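Local atomic coordinates of pyocin sheath PA0622 (Pseudomonas aeruginosa, PDB entry 6PYT), a protein that probably forms the contractile sheath around the tube of a pyocin, a phage-tail-like bactericidal particle, as a member of the myovirus tail sheath protein family. Residues V311-M322 with I332-P340. Sequence-based numbering, arbitrary orientation.
Sequences VKDVTEGLRAFM and INFEVYADP
M322 lays its CG methylene over one face of the F334 ring, 3.9 Å from the ring centroid, a CH-pi contact displaced toward the rim. With CG anti to the backbone N (chi1 -159°) and a bend at chi2, the flexible thioether passes the base of the ring in the opposite direction and brings its CE methyl to 3.9 Å from F334 CB. F334 CE2 meets the aliphatic base of R319, 4.1 Å from its CG, where the two side chains cross at about a right angle. The guanidinium, tilted 45° from the ring, ends a chain extended from CG to NE; this length carries NH2 to 2.9 Å from V336 O, approached obliquely. Arginine thus suits a partly exposed border, greasy near the helix and polar at the strand backbone. V336, branched and buried, fills the middle, its CG1 3.7 Å from L318 CB. Beyond it the contact is made by small groups: A338 CB rests 3.8 Å from V311 CG2, and the T315 CG2 methyl lies beside A338, while T315 OG1 donates a hydrogen bond to K312 O (2.8 Å). Every second residue, F334, V336 and A338, points toward the helix, whereas E335 and Y337 between them point away. The strand runs nearly antiparallel to the helix (172°) and pairs with strand 355-358, giving a helix packed on a two-stranded antiparallel sheet, an alpha+beta arrangement within the sheath protein's C-terminal domain.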
loop_
_atom_site.group_PDB
_atom_site.type_symbol
_atom_site.label_atom_id
_atom_site.label_comp_id
_atom_site.label_asym_id
_atom_site.label_seq_id
_atom_site.Cartn_x
_atom_site.Cartn_y
_atom_site.Cartn_z
ATOM N N VAL B 311 57.876 27.352 8.157
ATOM C CA VAL B 311 57.035 28.464 8.568
ATOM C C VAL B 311 55.648 28.363 7.935
ATOM O O VAL B 311 54.668 28.836 8.512
ATOM C CB VAL B 311 57.766 29.783 8.245
ATOM C CG1 VAL B 311 57.930 29.974 6.751
ATOM C CG2 VAL B 311 57.077 30.971 8.858
ATOM N N LYS B 312 55.523 27.695 6.787
ATOM C CA LYS B 312 54.210 27.510 6.184
ATOM C C LYS B 312 53.445 26.377 6.844
ATOM O O LYS B 312 52.225 26.464 7.001
ATOM C CB LYS B 312 54.337 27.242 4.687
ATOM C CG LYS B 312 54.827 28.416 3.884
ATOM C CD LYS B 312 53.830 29.548 3.960
ATOM C CE LYS B 312 52.549 29.195 3.235
ATOM N NZ LYS B 312 51.593 30.332 3.234
ATOM N N ASP B 313 54.135 25.307 7.233
ATOM C CA ASP B 313 53.459 24.188 7.873
ATOM C C ASP B 313 53.060 24.483 9.307
ATOM O O ASP B 313 52.248 23.741 9.866
ATOM C CB ASP B 313 54.334 22.938 7.823
ATOM N N VAL B 314 53.597 25.537 9.915
ATOM C CA VAL B 314 53.116 25.936 11.229
ATOM C C VAL B 314 51.862 26.793 11.107
ATOM O O VAL B 314 50.903 26.585 11.853
ATOM C CB VAL B 314 54.232 26.637 12.020
ATOM C CG1 VAL B 314 53.707 27.210 13.310
ATOM C CG2 VAL B 314 55.329 25.656 12.342
ATOM N N THR B 315 51.831 27.732 10.145
ATOM C CA THR B 315 50.658 28.592 9.955
ATOM C C THR B 315 49.420 27.782 9.611
ATOM O O THR B 315 48.366 27.955 10.227
ATOM C CB THR B 315 50.894 29.619 8.851
ATOM O OG1 THR B 315 51.216 28.943 7.634
ATOM C CG2 THR B 315 51.985 30.549 9.197
ATOM N N GLU B 316 49.541 26.859 8.659
ATOM C CA GLU B 316 48.413 26.007 8.324
ATOM C C GLU B 316 48.110 25.009 9.427
ATOM O O GLU B 316 46.988 24.506 9.498
ATOM C CB GLU B 316 48.671 25.278 7.012
ATOM N N GLY B 317 49.075 24.722 10.288
ATOM C CA GLY B 317 48.800 23.973 11.490
ATOM C C GLY B 317 48.174 24.850 12.549
ATOM O O GLY B 317 47.304 24.395 13.292
ATOM N N LEU B 318 48.621 26.103 12.648
ATOM C CA LEU B 318 48.010 27.021 13.602
ATOM C C LEU B 318 46.596 27.385 13.191
ATOM O O LEU B 318 45.719 27.485 14.047
ATOM C CB LEU B 318 48.843 28.287 13.757
ATOM C CG LEU B 318 50.138 28.226 14.543
ATOM C CD1 LEU B 318 50.873 29.532 14.413
ATOM C CD2 LEU B 318 49.791 27.958 15.956
ATOM N N ARG B 319 46.351 27.578 11.892
ATOM C CA ARG B 319 44.999 27.878 11.433
ATOM C C ARG B 319 44.064 26.690 11.605
ATOM O O ARG B 319 42.859 26.877 11.792
ATOM C CB ARG B 319 45.007 28.302 9.969
ATOM C CG ARG B 319 45.664 29.624 9.669
ATOM C CD ARG B 319 45.488 29.967 8.207
ATOM N NE ARG B 319 46.129 31.224 7.847
ATOM C CZ ARG B 319 47.298 31.317 7.229
ATOM N NH1 ARG B 319 47.941 30.225 6.868
ATOM N NH2 ARG B 319 47.809 32.502 6.945
ATOM N N ALA B 320 44.591 25.470 11.554
ATOM C CA ALA B 320 43.742 24.294 11.665
ATOM C C ALA B 320 43.324 24.032 13.103
ATOM O O ALA B 320 42.193 23.609 13.354
ATOM C CB ALA B 320 44.459 23.079 11.100
ATOM N N PHE B 321 44.215 24.270 14.058
ATOM C CA PHE B 321 43.875 24.170 15.470
ATOM C C PHE B 321 43.271 25.449 16.013
ATOM O O PHE B 321 43.192 25.611 17.231
ATOM C CB PHE B 321 45.104 23.776 16.289
ATOM C CG PHE B 321 45.504 22.343 16.109
ATOM C CD1 PHE B 321 44.859 21.340 16.817
ATOM C CD2 PHE B 321 46.502 21.991 15.214
ATOM C CE1 PHE B 321 45.211 20.009 16.648
ATOM C CE2 PHE B 321 46.862 20.663 15.036
ATOM C CZ PHE B 321 46.216 19.669 15.755
ATOM N N MET B 322 42.847 26.350 15.138
ATOM C CA MET B 322 42.174 27.578 15.501
ATOM C C MET B 322 40.803 27.682 14.863
ATOM O O MET B 322 39.953 28.410 15.378
ATOM C CB MET B 322 43.026 28.779 15.071
ATOM C CG MET B 322 42.786 30.080 15.739
ATOM S SD MET B 322 43.348 30.191 17.428
ATOM C CE MET B 322 42.401 31.618 17.904
ATOM N N ILE B 332 35.799 34.124 17.603
ATOM C CA ILE B 332 35.017 34.517 16.438
ATOM C C ILE B 332 35.953 35.175 15.427
ATOM O O ILE B 332 36.455 36.280 15.664
ATOM C CB ILE B 332 33.839 35.433 16.815
ATOM C CG1 ILE B 332 34.218 36.403 17.937
ATOM C CG2 ILE B 332 32.601 34.632 17.159
ATOM C CD1 ILE B 332 33.132 37.355 18.319
ATOM N N ASN B 333 36.206 34.478 14.314
ATOM C CA ASN B 333 36.980 34.959 13.160
ATOM C C ASN B 333 38.404 35.368 13.552
ATOM O O ASN B 333 38.776 36.528 13.518
ATOM C CB ASN B 333 36.265 36.108 12.439
ATOM C CG ASN B 333 34.950 35.682 11.827
ATOM O OD1 ASN B 333 33.888 36.154 12.226
ATOM N ND2 ASN B 333 35.012 34.782 10.853
ATOM N N PHE B 334 39.197 34.367 13.907
ATOM C CA PHE B 334 40.627 34.526 14.161
ATOM C C PHE B 334 41.430 35.067 12.980
ATOM O O PHE B 334 40.913 35.234 11.873
ATOM C CB PHE B 334 41.223 33.173 14.550
ATOM C CG PHE B 334 41.219 32.161 13.424
ATOM C CD1 PHE B 334 40.090 31.412 13.151
ATOM C CD2 PHE B 334 42.362 31.921 12.674
ATOM C CE1 PHE B 334 40.081 30.497 12.136
ATOM C CE2 PHE B 334 42.354 31.003 11.659
ATOM C CZ PHE B 334 41.217 30.286 11.394
ATOM N N GLU B 335 42.723 35.290 13.195
ATOM C CA GLU B 335 43.634 35.647 12.114
ATOM C C GLU B 335 45.031 35.173 12.482
ATOM O O GLU B 335 45.584 35.620 13.488
ATOM C CB GLU B 335 43.632 37.146 11.877
ATOM N N VAL B 336 45.595 34.269 11.686
ATOM C CA VAL B 336 46.919 33.713 11.938
ATOM C C VAL B 336 47.773 33.941 10.702
ATOM O O VAL B 336 47.351 33.606 9.592
ATOM C CB VAL B 336 46.866 32.209 12.269
ATOM C CG1 VAL B 336 48.248 31.688 12.540
ATOM C CG2 VAL B 336 45.950 31.932 13.438
ATOM N N TYR B 337 48.968 34.501 10.887
ATOM C CA TYR B 337 49.896 34.684 9.778
ATOM C C TYR B 337 51.310 34.824 10.315
ATOM O O TYR B 337 51.518 35.285 11.437
ATOM C CB TYR B 337 49.523 35.896 8.918
ATOM C CG TYR B 337 49.568 37.226 9.630
ATOM C CD1 TYR B 337 48.483 37.668 10.371
ATOM C CD2 TYR B 337 50.666 38.062 9.511
ATOM C CE1 TYR B 337 48.512 38.873 11.014
ATOM C CE2 TYR B 337 50.698 39.279 10.152
ATOM C CZ TYR B 337 49.618 39.675 10.902
ATOM O OH TYR B 337 49.632 40.886 11.544
ATOM N N ALA B 338 52.279 34.414 9.502
ATOM C CA ALA B 338 53.676 34.612 9.848
ATOM C C ALA B 338 54.028 36.085 9.760
ATOM O O ALA B 338 53.583 36.788 8.852
ATOM C CB ALA B 338 54.578 33.806 8.922
ATOM N N ASP B 339 54.821 36.546 10.710
ATOM C CA ASP B 339 55.170 37.955 10.817
ATOM C C ASP B 339 56.153 38.312 9.715
ATOM O O ASP B 339 57.296 37.845 9.756
ATOM C CB ASP B 339 55.779 38.234 12.182
ATOM N N PRO B 340 55.769 39.122 8.724
ATOM C CA PRO B 340 56.655 39.336 7.576
ATOM C C PRO B 340 57.826 40.248 7.868
ATOM O O PRO B 340 58.835 40.176 7.155
ATOM C CB PRO B 340 55.722 39.965 6.538
ATOM C CG PRO B 340 54.732 40.702 7.363
ATOM C CD PRO B 340 54.519 39.894 8.601
#